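Local coordinates for fibronectin type III domain-containing protein (Simiduia agarivorans, PDB 6P2K), which probably hydrolyses the glucan backbone of xyloglucan-type polysaccharides, as a glycoside hydrolase family 74 enzyme built on seven-bladed beta-propellers, at residues B[410-415]-B[482-487]; B[453-458]-B[519-524]; B[513-518]-B[573-578]. All coordinates share one frame; numbering follows the deposited sequence.

Interaction 1: B[410-415]-B[482-487]; sequences ENYVIQ and KRLNTH
Tyr412 holds its CG anti to the backbone N (chi1 177°), which swings the phenol ring from the start of strand 412-417 against Leu484. His487, with CG anti to its carbonyl carbon, sends its imidazole back toward Glu410 and Asn411. Leu484 CD2 sits over the centre of one face of the Tyr412 ring, 4.0 Å from the centroid, in a CH-pi contact; the two side chains cross at about a right angle, and Leu484 CD1 reaches the ring near Tyr412 CD2. Beyond the ring, Tyr412 OH bonds to Glu424, whose carboxylate also forms a salt bridge with Lys482 NZ, while the aliphatic part of Lys482 approaches the phenol: its CD is 4.2 Å from Tyr412 OH.

The imidazole of His487 is sandwiched. Glu410 OE1 lies over one face, 3.4 Å above the plane and displaced toward the rim, and the carboxylate and ring planes lie only 17° from parallel; on the opposite face is Leu484 CB, 3.7 Å above the plane. Glu410 OE1 is 3.5 Å from His487 NE2, but it comes from above the ring, at too poor an angle for a hydrogen bond; NE2 is instead hydrogen-bonded to His409 ND1. Asn411 adds the polar link between the segments: its ND2 donates to His487 O over 3.0 Å, nearly straight at 165°, and the carbonyl oxygen lies in the amide plane. The same nitrogen also bonds to Trp426 O, so the amide is fixed in rotation, with OD1 set 3.3 Å from His487 CB.

Here the hairpin turn between strands 403-409 and 412-417 meets the loop leaving strand 478-483, a join between neighbouring sheets of the kind expected between successive blades of a beta-propeller.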
ATOM      1  N   GLU B 410       8.533   4.264 -26.656  1.00 22.95           N
ATOM      2  CA  GLU B 410       9.759   3.732 -26.040  1.00 26.45           C
ATOM      3  C   GLU B 410       9.817   2.235 -26.323  1.00 26.84           C
ATOM      4  O   GLU B 410       9.774   1.853 -27.505  1.00 24.72           O
ATOM      5  CB  GLU B 410       9.801   4.125 -24.561  1.00 28.80           C
ATOM      6  CG  GLU B 410       9.868   5.622 -24.314  1.00 34.83           C
ATOM      7  CD  GLU B 410       9.875   5.970 -22.839  1.00 42.53           C
ATOM      8  OE1 GLU B 410       9.810   5.041 -22.008  1.00 45.27           O
ATOM      9  OE2 GLU B 410       9.930   7.174 -22.513  1.00 45.84           O
ATOM     10  N   ASN B 411       9.914   1.369 -25.313  1.00 24.13           N
ATOM     11  CA  ASN B 411       9.996  -0.075 -25.509  1.00 23.30           C
ATOM     12  C   ASN B 411       8.640  -0.723 -25.755  1.00 20.67           C
ATOM     13  O   ASN B 411       8.595  -1.905 -26.114  1.00 21.80           O
ATOM     14  CB  ASN B 411      10.650  -0.730 -24.290  1.00 23.94           C
ATOM     15  CG  ASN B 411       9.877  -0.460 -23.012  1.00 25.12           C
ATOM     16  OD1 ASN B 411       9.824   0.673 -22.539  1.00 27.08           O
ATOM     17  ND2 ASN B 411       9.259  -1.500 -22.455  1.00 22.13           N
ATOM     18  N   TYR B 412       7.548   0.011 -25.558  1.00 19.22           N
ATOM     19  CA  TYR B 412       6.202  -0.534 -25.689  1.00 17.65           C
ATOM     20  C   TYR B 412       5.734  -0.445 -27.136  1.00 21.05           C
ATOM     21  O   TYR B 412       5.874   0.600 -27.778  1.00 17.35           O
ATOM     22  CB  TYR B 412       5.228   0.220 -24.784  1.00 18.26           C
ATOM     23  CG  TYR B 412       3.794  -0.236 -24.922  1.00 17.09           C
ATOM     24  CD1 TYR B 412       3.327  -1.345 -24.230  1.00 16.95           C
ATOM     25  CD2 TYR B 412       2.904   0.446 -25.745  1.00 14.79           C
ATOM     26  CE1 TYR B 412       2.010  -1.765 -24.358  1.00 19.14           C
ATOM     27  CE2 TYR B 412       1.595   0.032 -25.883  1.00 13.96           C
ATOM     28  CZ  TYR B 412       1.153  -1.075 -25.186  1.00 16.40           C
ATOM     29  OH  TYR B 412      -0.152  -1.493 -25.308  1.00 16.75           O
ATOM     30  N   VAL B 413       5.175  -1.546 -27.640  1.00 19.17           N
ATOM     31  CA  VAL B 413       4.544  -1.595 -28.952  1.00 19.68           C
ATOM     32  C   VAL B 413       3.218  -2.323 -28.804  1.00 20.13           C
ATOM     33  O   VAL B 413       3.126  -3.312 -28.067  1.00 19.62           O
ATOM     34  CB  VAL B 413       5.428  -2.305 -30.003  1.00 17.53           C
ATOM     35  CG1 VAL B 413       4.773  -2.243 -31.382  1.00 16.22           C
ATOM     36  CG2 VAL B 413       6.825  -1.697 -30.043  1.00 15.84           C
ATOM     37  N   ILE B 414       2.189  -1.836 -29.494  1.00 14.33           N
ATOM     38  CA  ILE B 414       0.916  -2.538 -29.567  1.00 17.11           C
ATOM     39  C   ILE B 414       0.544  -2.719 -31.030  1.00 20.09           C
ATOM     40  O   ILE B 414       0.631  -1.773 -31.821  1.00 18.76           O
ATOM     41  CB  ILE B 414      -0.208  -1.805 -28.804  1.00 14.17           C
ATOM     42  CG1 ILE B 414      -1.537  -2.544 -28.989  1.00 13.40           C
ATOM     43  CG2 ILE B 414      -0.324  -0.350 -29.251  1.00 12.25           C
ATOM     44  CD1 ILE B 414      -2.599  -2.161 -27.981  1.00 16.14           C
ATOM     45  N   GLN B 415       0.171  -3.946 -31.393  1.00 17.58           N
ATOM     46  CA  GLN B 415      -0.514  -4.234 -32.646  1.00 17.99           C
ATOM     47  C   GLN B 415      -1.995  -4.415 -32.352  1.00 17.90           C
ATOM     48  O   GLN B 415      -2.363  -5.230 -31.502  1.00 19.35           O
ATOM     49  CB  GLN B 415       0.016  -5.507 -33.309  1.00 19.41           C
ATOM     50  CG  GLN B 415       1.415  -5.459 -33.864  1.00 17.86           C
ATOM     51  CD  GLN B 415       1.756  -6.747 -34.598  1.00 20.16           C
ATOM     52  OE1 GLN B 415       1.010  -7.187 -35.475  1.00 20.69           O
ATOM     53  NE2 GLN B 415       2.874  -7.369 -34.229  1.00 13.95           N
ATOM     54  N   LYS B 482      -4.653   2.653 -21.505  1.00 18.06           N
ATOM     55  CA  LYS B 482      -3.644   2.027 -20.653  1.00 21.35           C
ATOM     56  C   LYS B 482      -2.559   3.050 -20.352  1.00 21.17           C
ATOM     57  O   LYS B 482      -1.792   3.429 -21.244  1.00 19.33           O
ATOM     58  CB  LYS B 482      -3.036   0.782 -21.301  1.00 22.09           C
ATOM     59  CG  LYS B 482      -1.719   0.356 -20.641  1.00 20.43           C
ATOM     60  CD  LYS B 482      -1.164  -0.932 -21.224  1.00 18.64           C
ATOM     61  CE  LYS B 482      -1.965  -2.138 -20.753  1.00 19.43           C
ATOM     62  NZ  LYS B 482      -1.403  -3.422 -21.273  1.00 15.34           N
ATOM     63  N   ARG B 483      -2.492   3.491 -19.099  1.00 19.42           N
ATOM     64  CA  ARG B 483      -1.427   4.390 -18.685  1.00 20.21           C
ATOM     65  C   ARG B 483      -0.112   3.626 -18.608  1.00 20.27           C
ATOM     66  O   ARG B 483      -0.023   2.587 -17.947  1.00 18.37           O
ATOM     67  CB  ARG B 483      -1.765   5.023 -17.337  1.00 22.38           C
ATOM     68  CG  ARG B 483      -2.837   6.094 -17.424  1.00 25.57           C
ATOM     69  CD  ARG B 483      -3.424   6.404 -16.056  1.00 34.02           C
ATOM     70  NE  ARG B 483      -4.393   5.392 -15.638  1.00 37.90           N
ATOM     71  CZ  ARG B 483      -5.294   5.575 -14.679  1.00 37.24           C
ATOM     72  NH1 ARG B 483      -5.353   6.739 -14.040  1.00 28.80           N
ATOM     73  NH2 ARG B 483      -6.138   4.599 -14.363  1.00 36.56           N
ATOM     74  N   LEU B 484       0.906   4.133 -19.300  1.00 20.53           N
ATOM     75  CA  LEU B 484       2.212   3.477 -19.343  1.00 23.05           C
ATOM     76  C   LEU B 484       3.068   3.964 -18.173  1.00 26.17           C
ATOM     77  O   LEU B 484       4.095   4.628 -18.332  1.00 26.13           O
ATOM     78  CB  LEU B 484       2.885   3.725 -20.688  1.00 19.61           C
ATOM     79  CG  LEU B 484       2.122   3.166 -21.894  1.00 18.98           C
ATOM     80  CD1 LEU B 484       2.738   3.648 -23.202  1.00 17.37           C
ATOM     81  CD2 LEU B 484       2.082   1.643 -21.843  1.00 12.08           C
ATOM     82  N   ASN B 485       2.604   3.616 -16.969  1.00 23.52           N
ATOM     83  CA  ASN B 485       3.317   4.006 -15.758  1.00 24.92           C
ATOM     84  C   ASN B 485       4.693   3.358 -15.692  1.00 24.81           C
ATOM     85  O   ASN B 485       5.664   3.987 -15.260  1.00 25.56           O
ATOM     86  CB  ASN B 485       2.497   3.633 -14.522  1.00 25.14           C
ATOM     87  CG  ASN B 485       1.226   4.448 -14.395  1.00 26.42           C
ATOM     88  OD1 ASN B 485       1.253   5.676 -14.470  1.00 26.97           O
ATOM     89  ND2 ASN B 485       0.102   3.768 -14.204  1.00 25.79           N
ATOM     90  N   THR B 486       4.796   2.099 -16.116  1.00 25.00           N
ATOM     91  CA  THR B 486       6.045   1.361 -16.026  1.00 21.99           C
ATOM     92  C   THR B 486       6.552   0.841 -17.363  1.00 22.12           C
ATOM     93  O   THR B 486       7.671   0.319 -17.409  1.00 27.22           O
ATOM     94  CB  THR B 486       5.903   0.170 -15.062  1.00 25.78           C
ATOM     95  OG1 THR B 486       4.901  -0.732 -15.550  1.00 25.03           O
ATOM     96  CG2 THR B 486       5.522   0.646 -13.668  1.00 28.37           C
ATOM     97  N   HIS B 487       5.781   0.976 -18.442  1.00 18.14           N
ATOM     98  CA  HIS B 487       6.122   0.373 -19.731  1.00 20.34           C
ATOM     99  C   HIS B 487       6.437  -1.110 -19.549  1.00 23.71           C
ATOM    100  O   HIS B 487       7.461  -1.625 -20.004  1.00 20.95           O
ATOM    101  CB  HIS B 487       7.286   1.113 -20.398  1.00 19.60           C
ATOM    102  CG  HIS B 487       6.950   2.509 -20.821  1.00 23.60           C
ATOM    103  ND1 HIS B 487       6.880   3.560 -19.930  1.00 24.50           N
ATOM    104  CD2 HIS B 487       6.656   3.028 -22.037  1.00 24.53           C
ATOM    105  CE1 HIS B 487       6.561   4.666 -20.580  1.00 23.59           C
ATOM    106  NE2 HIS B 487       6.422   4.371 -21.860  1.00 25.03           N
TER

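Interaction 2: B[453-458]-B[519-524]; sequences IADAWG and ANPAKV. With PE3 (3,6,9,12,15,18,21,24,27,30,33,36,39-tridecaoxahentetracontane-1,41-diol), chain V.
Asp455 and Ala522 bring their backbones together, CA to CA 4.7 Å, where the end of strand 447-456 meets a type I beta turn running from Asn520 to Lys523. The turn is closed by Lys523 N to Asn520 O at 2.8 Å, and Asn520 OD1 adds an Asx turn by accepting from Ala522 N. Across the contact Asp455 N donates to Pro521 O at 2.8 Å; this bond is strongly bent (121°) and weak. One residue further on, the CA-H of Ala522 approaches Asp455 O, CA to O 3.4 Å.

Side chains pack beside this backbone link. Pro521 CB rests 3.7 Å from Asp455 CB, and Ala454 CB meets Val524 CG2 at 4.0 Å. With CG anti to the backbone N (chi1 164°), the Asp455 carboxylate turns along its own segment, where OD1 weakly accepts from Gly458 N. A polyethylene glycol chain follows the same border: its O43 donates to Gly458 O at 3.0 Å, and its C38 lies 3.9 Å from Pro521 CB.

The turn belongs to the connection between the first two strands of one sheet and docks on the first strand of the preceding sheet, as at the interface of adjacent propeller blades.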
ATOM      1  N   ILE B 453      -1.193   6.818 -28.995  1.00 20.33           N
ATOM      2  CA  ILE B 453      -0.588   7.176 -27.713  1.00 22.81           C
ATOM      3  C   ILE B 453      -1.028   8.587 -27.351  1.00 20.78           C
ATOM      4  O   ILE B 453      -0.782   9.532 -28.110  1.00 22.11           O
ATOM      5  CB  ILE B 453       0.947   7.085 -27.748  1.00 21.80           C
ATOM      6  CG1 ILE B 453       1.405   5.747 -28.335  1.00 18.69           C
ATOM      7  CG2 ILE B 453       1.522   7.289 -26.348  1.00 16.31           C
ATOM      8  CD1 ILE B 453       1.075   4.541 -27.474  1.00 16.13           C
ATOM      9  N   ALA B 454      -1.661   8.731 -26.186  1.00 19.47           N
ATOM     10  CA  ALA B 454      -2.131  10.010 -25.676  1.00 18.95           C
ATOM     11  C   ALA B 454      -1.286  10.440 -24.476  1.00 24.34           C
ATOM     12  O   ALA B 454      -0.241   9.849 -24.178  1.00 21.92           O
ATOM     13  CB  ALA B 454      -3.615   9.920 -25.314  1.00 16.59           C
ATOM     14  N   ASP B 455      -1.756  11.467 -23.767  1.00 25.04           N
ATOM     15  CA  ASP B 455      -1.008  12.067 -22.663  1.00 27.25           C
ATOM     16  C   ASP B 455      -1.973  12.376 -21.523  1.00 27.68           C
ATOM     17  O   ASP B 455      -2.827  13.258 -21.654  1.00 27.34           O
ATOM     18  CB  ASP B 455      -0.290  13.334 -23.122  1.00 34.91           C
ATOM     19  CG  ASP B 455       0.163  14.194 -21.968  1.00 44.03           C
ATOM     20  OD1 ASP B 455       0.879  13.668 -21.096  1.00 44.02           O
ATOM     21  OD2 ASP B 455      -0.196  15.390 -21.931  1.00 48.98           O
ATOM     22  N   ALA B 456      -1.828  11.666 -20.405  1.00 21.68           N
ATOM     23  CA  ALA B 456      -2.681  11.847 -19.231  1.00 22.35           C
ATOM     24  C   ALA B 456      -1.842  12.441 -18.101  1.00 21.26           C
ATOM     25  O   ALA B 456      -1.158  11.714 -17.375  1.00 24.82           O
ATOM     26  CB  ALA B 456      -3.317  10.523 -18.814  1.00 21.21           C
ATOM     27  N   TRP B 457      -1.913  13.764 -17.951  1.00 15.89           N
ATOM     28  CA  TRP B 457      -1.167  14.483 -16.917  1.00 21.39           C
ATOM     29  C   TRP B 457       0.326  14.169 -16.990  1.00 22.50           C
ATOM     30  O   TRP B 457       0.996  14.005 -15.969  1.00 25.21           O
ATOM     31  CB  TRP B 457      -1.703  14.172 -15.516  1.00 22.90           C
ATOM     32  CG  TRP B 457      -3.184  14.354 -15.319  1.00 27.98           C
ATOM     33  CD1 TRP B 457      -4.059  13.423 -14.836  1.00 29.46           C
ATOM     34  CD2 TRP B 457      -3.955  15.541 -15.556  1.00 26.57           C
ATOM     35  NE1 TRP B 457      -5.324  13.950 -14.770  1.00 27.82           N
ATOM     36  CE2 TRP B 457      -5.290  15.248 -15.209  1.00 25.54           C
ATOM     37  CE3 TRP B 457      -3.649  16.821 -16.036  1.00 29.20           C
ATOM     38  CZ2 TRP B 457      -6.317  16.184 -15.324  1.00 28.12           C
ATOM     39  CZ3 TRP B 457      -4.672  17.750 -16.152  1.00 30.41           C
ATOM     40  CH2 TRP B 457      -5.990  17.425 -15.796  1.00 28.27           C
ATOM     41  N   GLY B 458       0.852  14.065 -18.207  1.00 25.62           N
ATOM     42  CA  GLY B 458       2.263  13.813 -18.400  1.00 26.35           C
ATOM     43  C   GLY B 458       2.654  12.355 -18.526  1.00 26.55           C
ATOM     44  O   GLY B 458       3.821  12.068 -18.819  1.00 28.13           O
ATOM     45  N   ALA B 519      -1.010  18.531 -31.512  1.00 29.37           N
ATOM     46  CA  ALA B 519      -0.872  19.831 -30.867  1.00 28.40           C
ATOM     47  C   ALA B 519      -1.215  19.760 -29.386  1.00 28.31           C
ATOM     48  O   ALA B 519      -0.698  20.556 -28.594  1.00 31.05           O
ATOM     49  CB  ALA B 519      -1.757  20.861 -31.565  1.00 28.83           C
ATOM     50  N   ASN B 520      -2.078  18.822 -29.001  1.00 25.80           N
ATOM     51  CA  ASN B 520      -2.487  18.663 -27.605  1.00 23.75           C
ATOM     52  C   ASN B 520      -2.726  17.184 -27.363  1.00 23.68           C
ATOM     53  O   ASN B 520      -3.855  16.688 -27.489  1.00 22.30           O
ATOM     54  CB  ASN B 520      -3.737  19.482 -27.286  1.00 25.58           C
ATOM     55  CG  ASN B 520      -4.193  19.327 -25.844  1.00 26.87           C
ATOM     56  OD1 ASN B 520      -3.523  18.692 -25.031  1.00 28.25           O
ATOM     57  ND2 ASN B 520      -5.342  19.911 -25.523  1.00 23.47           N
ATOM     58  N   PRO B 521      -1.678  16.437 -27.007  1.00 24.36           N
ATOM     59  CA  PRO B 521      -1.811  14.978 -26.886  1.00 24.31           C
ATOM     60  C   PRO B 521      -2.716  14.519 -25.753  1.00 23.48           C
ATOM     61  O   PRO B 521      -2.869  13.307 -25.565  1.00 22.79           O
ATOM     62  CB  PRO B 521      -0.365  14.512 -26.665  1.00 23.65           C
ATOM     63  CG  PRO B 521       0.334  15.704 -26.096  1.00 26.39           C
ATOM     64  CD  PRO B 521      -0.308  16.903 -26.732  1.00 26.19           C
ATOM     65  N   ALA B 522      -3.319  15.431 -24.991  1.00 20.06           N
ATOM     66  CA  ALA B 522      -4.360  15.039 -24.051  1.00 17.95           C
ATOM     67  C   ALA B 522      -5.722  14.919 -24.722  1.00 17.11           C
ATOM     68  O   ALA B 522      -6.634  14.314 -24.146  1.00 19.74           O
ATOM     69  CB  ALA B 522      -4.436  16.042 -22.897  1.00 19.04           C
ATOM     70  N   LYS B 523      -5.872  15.469 -25.923  1.00 17.73           N
ATOM     71  CA  LYS B 523      -7.142  15.503 -26.637  1.00 20.86           C
ATOM     72  C   LYS B 523      -7.197  14.357 -27.640  1.00 21.21           C
ATOM     73  O   LYS B 523      -6.260  14.170 -28.424  1.00 19.29           O
ATOM     74  CB  LYS B 523      -7.312  16.847 -27.350  1.00 21.82           C
ATOM     75  CG  LYS B 523      -8.520  16.944 -28.266  1.00 20.01           C
ATOM     76  CD  LYS B 523      -8.778  18.396 -28.671  1.00 21.80           C
ATOM     77  CE  LYS B 523      -9.131  19.249 -27.460  1.00 21.80           C
ATOM     78  NZ  LYS B 523      -9.317  20.690 -27.811  1.00 20.18           N
ATOM     79  N   VAL B 524      -8.291  13.594 -27.614  1.00 20.67           N
ATOM     80  CA  VAL B 524      -8.437  12.392 -28.432  1.00 19.26           C
ATOM     81  C   VAL B 524      -9.730  12.487 -29.231  1.00 20.54           C
ATOM     82  O   VAL B 524     -10.787  12.797 -28.671  1.00 21.35           O
ATOM     83  CB  VAL B 524      -8.432  11.110 -27.573  1.00 15.86           C
ATOM     84  CG1 VAL B 524      -8.414   9.876 -28.467  1.00 16.80           C
ATOM     85  CG2 VAL B 524      -7.240  11.101 -26.615  1.00 15.51           C
TER
HETATM   86  O43 PE3 V 807       4.407  11.998 -21.804  1.00 71.35           O
HETATM   87  C42 PE3 V 807       4.016  12.521 -23.076  1.00 69.00           C
HETATM   88  C41 PE3 V 807       3.463  11.396 -23.953  1.00 67.70           C
HETATM   89  O40 PE3 V 807       3.096  11.975 -25.212  1.00 68.96           O
HETATM   90  C39 PE3 V 807       2.584  10.981 -26.107  1.00 68.17           C
HETATM   91  C38 PE3 V 807       2.211  11.657 -27.420  1.00 68.47           C
HETATM   92  O37 PE3 V 807       3.373  12.281 -27.998  1.00 69.22           O

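Interaction 3: B[513-518]-B[573-578]; sequences DVAVSP and IAPHPT
The carboxylate of Asp513 is held at both oxygens: OD2 takes the backbone N-H of Ile573 over 2.8 Å in a nearly straight bond (169°), met on the anti side and a little out of the carboxylate plane, while OD1 is a ligand of the zinc ion, which Asp405 also binds. CG lies anti to the backbone N of Asp513 (chi1 -161°), which carries the carboxylate toward the neighbouring strand. With an alanine here, the Ile573 N-H would probably lose its acceptor and the zinc one of its two aspartate ligands. At the other end, the His576 ring is met at its edge, in plane, by Thr578 N, which donates to ND1 and helps to set the imidazole's rotation.

Strands 513-516 and 573-575 run almost parallel, 13° apart and 6.8 Å between their axes, without pairing backbone to backbone. Each is the first strand of its four- or five-stranded antiparallel sheet, so they sit side by side as the leading strands of consecutive propeller blades, and they pack through side chains, Ala515 against Ile573 and Pro575. Ala515 CB comes 3.4 Å from Ile573 O and 3.8 Å from Ile573 CB. The Pro575 ring fits into the next position, its CG 3.6 Å from Val516 O, its CB against Ser517 CA. Pro518 crosses the Pro575 ring at about a right angle, CD to CB 3.9 Å.

A water bridges the far end, 2.6 Å from Ser517 OG and donating to His576 O at the same length, 2.6 Å. Ser517 OG also bonds to Asn520 N in the turn that follows.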
ATOM      1  N   ASP B 513     -11.705   4.713 -36.397  1.00 22.81           N
ATOM      2  CA  ASP B 513     -10.394   5.248 -36.064  1.00 22.14           C
ATOM      3  C   ASP B 513     -10.486   6.084 -34.798  1.00 20.85           C
ATOM      4  O   ASP B 513     -11.534   6.642 -34.461  1.00 19.65           O
ATOM      5  CB  ASP B 513      -9.775   6.077 -37.202  1.00 22.64           C
ATOM      6  CG  ASP B 513      -8.251   6.248 -37.056  1.00 24.96           C
ATOM      7  OD1 ASP B 513      -7.533   5.282 -36.674  1.00 21.73           O
ATOM      8  OD2 ASP B 513      -7.765   7.366 -37.344  1.00 23.51           O
ATOM      9  N   VAL B 514      -9.363   6.120 -34.091  1.00 22.92           N
ATOM     10  CA  VAL B 514      -9.153   6.909 -32.887  1.00 20.66           C
ATOM     11  C   VAL B 514      -7.806   7.587 -33.068  1.00 23.26           C
ATOM     12  O   VAL B 514      -6.823   6.923 -33.410  1.00 23.40           O
ATOM     13  CB  VAL B 514      -9.152   6.026 -31.624  1.00 18.13           C
ATOM     14  CG1 VAL B 514      -8.714   6.820 -30.407  1.00 15.25           C
ATOM     15  CG2 VAL B 514     -10.513   5.375 -31.409  1.00 12.59           C
ATOM     16  N   ALA B 515      -7.756   8.904 -32.873  1.00 23.20           N
ATOM     17  CA  ALA B 515      -6.524   9.628 -33.146  1.00 19.67           C
ATOM     18  C   ALA B 515      -6.306  10.730 -32.122  1.00 22.22           C
ATOM     19  O   ALA B 515      -7.251  11.409 -31.708  1.00 24.38           O
ATOM     20  CB  ALA B 515      -6.529  10.221 -34.563  1.00 18.95           C
ATOM     21  N   VAL B 516      -5.044  10.905 -31.733  1.00 20.22           N
ATOM     22  CA  VAL B 516      -4.632  11.885 -30.736  1.00 17.41           C
ATOM     23  C   VAL B 516      -4.145  13.140 -31.449  1.00 21.09           C
ATOM     24  O   VAL B 516      -3.447  13.063 -32.470  1.00 23.65           O
ATOM     25  CB  VAL B 516      -3.534  11.291 -29.832  1.00 18.81           C
ATOM     26  CG1 VAL B 516      -3.053  12.306 -28.828  1.00 20.71           C
ATOM     27  CG2 VAL B 516      -4.048  10.041 -29.129  1.00 17.44           C
ATOM     28  N   SER B 517      -4.523  14.298 -30.925  1.00 18.64           N
ATOM     29  CA  SER B 517      -4.066  15.562 -31.497  1.00 20.27           C
ATOM     30  C   SER B 517      -2.585  15.765 -31.219  1.00 20.24           C
ATOM     31  O   SER B 517      -2.185  15.780 -30.049  1.00 20.51           O
ATOM     32  CB  SER B 517      -4.864  16.727 -30.917  1.00 24.17           C
ATOM     33  OG  SER B 517      -4.135  17.943 -31.010  1.00 21.99           O
ATOM     34  N   PRO B 518      -1.740  15.930 -32.243  1.00 24.71           N
ATOM     35  CA  PRO B 518      -0.325  16.222 -31.968  1.00 26.24           C
ATOM     36  C   PRO B 518      -0.121  17.561 -31.284  1.00 27.87           C
ATOM     37  O   PRO B 518       0.852  17.718 -30.537  1.00 27.96           O
ATOM     38  CB  PRO B 518       0.320  16.196 -33.361  1.00 28.27           C
ATOM     39  CG  PRO B 518      -0.621  15.399 -34.212  1.00 27.97           C
ATOM     40  CD  PRO B 518      -1.993  15.710 -33.678  1.00 24.77           C
ATOM     41  N   ILE B 573      -8.524   9.434 -39.002  1.00 17.19           N
ATOM     42  CA  ILE B 573      -8.659  10.793 -38.496  1.00 17.37           C
ATOM     43  C   ILE B 573      -7.271  11.411 -38.445  1.00 21.26           C
ATOM     44  O   ILE B 573      -6.337  10.808 -37.902  1.00 17.70           O
ATOM     45  CB  ILE B 573      -9.323  10.823 -37.110  1.00 18.89           C
ATOM     46  CG1 ILE B 573     -10.728  10.221 -37.177  1.00 21.10           C
ATOM     47  CG2 ILE B 573      -9.377  12.244 -36.579  1.00 17.65           C
ATOM     48  CD1 ILE B 573     -11.387  10.073 -35.815  1.00 25.60           C
ATOM     49  N   ALA B 574      -7.132  12.609 -39.016  1.00 21.76           N
ATOM     50  CA  ALA B 574      -5.856  13.316 -39.095  1.00 20.29           C
ATOM     51  C   ALA B 574      -6.008  14.676 -38.426  1.00 21.08           C
ATOM     52  O   ALA B 574      -6.364  15.666 -39.087  1.00 20.24           O
ATOM     53  CB  ALA B 574      -5.397  13.463 -40.545  1.00 18.64           C
ATOM     54  N   PRO B 575      -5.758  14.771 -37.123  1.00 23.03           N
ATOM     55  CA  PRO B 575      -5.804  16.078 -36.461  1.00 21.75           C
ATOM     56  C   PRO B 575      -4.692  16.982 -36.963  1.00 21.76           C
ATOM     57  O   PRO B 575      -3.604  16.527 -37.325  1.00 25.23           O
ATOM     58  CB  PRO B 575      -5.621  15.739 -34.976  1.00 21.73           C
ATOM     59  CG  PRO B 575      -5.910  14.264 -34.870  1.00 24.56           C
ATOM     60  CD  PRO B 575      -5.448  13.689 -36.176  1.00 22.80           C
ATOM     61  N   HIS B 576      -4.986  18.278 -36.987  1.00 17.29           N
ATOM     62  CA  HIS B 576      -4.038  19.255 -37.499  1.00 19.37           C
ATOM     63  C   HIS B 576      -2.767  19.235 -36.651  1.00 22.93           C
ATOM     64  O   HIS B 576      -2.843  19.134 -35.421  1.00 23.93           O
ATOM     65  CB  HIS B 576      -4.676  20.646 -37.496  1.00 20.75           C
ATOM     66  CG  HIS B 576      -3.905  21.681 -38.255  1.00 25.00           C
ATOM     67  ND1 HIS B 576      -2.706  22.194 -37.811  1.00 25.55           N
ATOM     68  CD2 HIS B 576      -4.175  22.311 -39.423  1.00 25.05           C
ATOM     69  CE1 HIS B 576      -2.265  23.090 -38.678  1.00 27.62           C
ATOM     70  NE2 HIS B 576      -3.140  23.181 -39.663  1.00 26.39           N
ATOM     71  N   PRO B 577      -1.584  19.310 -37.269  1.00 23.82           N
ATOM     72  CA  PRO B 577      -0.348  19.099 -36.497  1.00 21.60           C
ATOM     73  C   PRO B 577      -0.052  20.191 -35.480  1.00 24.33           C
ATOM     74  O   PRO B 577       0.633  19.914 -34.487  1.00 28.06           O
ATOM     75  CB  PRO B 577       0.736  19.032 -37.583  1.00 22.29           C
ATOM     76  CG  PRO B 577       0.143  19.732 -38.763  1.00 23.97           C
ATOM     77  CD  PRO B 577      -1.321  19.422 -38.714  1.00 22.94           C
ATOM     78  N   THR B 578      -0.532  21.420 -35.689  1.00 24.00           N
ATOM     79  CA  THR B 578      -0.248  22.513 -34.764  1.00 28.96           C
ATOM     80  C   THR B 578      -1.476  23.265 -34.272  1.00 30.60           C
ATOM     81  O   THR B 578      -1.337  24.099 -33.372  1.00 31.44           O
ATOM     82  CB  THR B 578       0.712  23.534 -35.399  1.00 31.18           C
ATOM     83  OG1 THR B 578       0.073  24.164 -36.516  1.00 32.00           O
ATOM     84  CG2 THR B 578       1.995  22.860 -35.865  1.00 30.90           C
TER
HETATM   85  O   HOH W   1      -4.512  18.777 -33.473  1.00 24.40           O

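How the interactions relate
From the N terminus the chain passes 410-415 first, and interaction 1 closes a loop when it returns at 482-487. Before that, 453-458 has opened interaction 2, which ends at 519-524, so the two loops cross. Interaction 3 opens at 513-518, before interaction 2 has closed, and ends at 573-578; it crosses interaction 2 and follows interaction 1 in series. The contacts thus overlap stepwise along four consecutive sheets, those starting with strands 403-409, 447-456, 511-516 and 567-575, each contact joining one sheet to the next. Interactions 2 and 3 touch directly, with Lys523 O 3.0 Å from Ser517 N; interactions 1 and 2 share the sheet of strand 447-456 without touching.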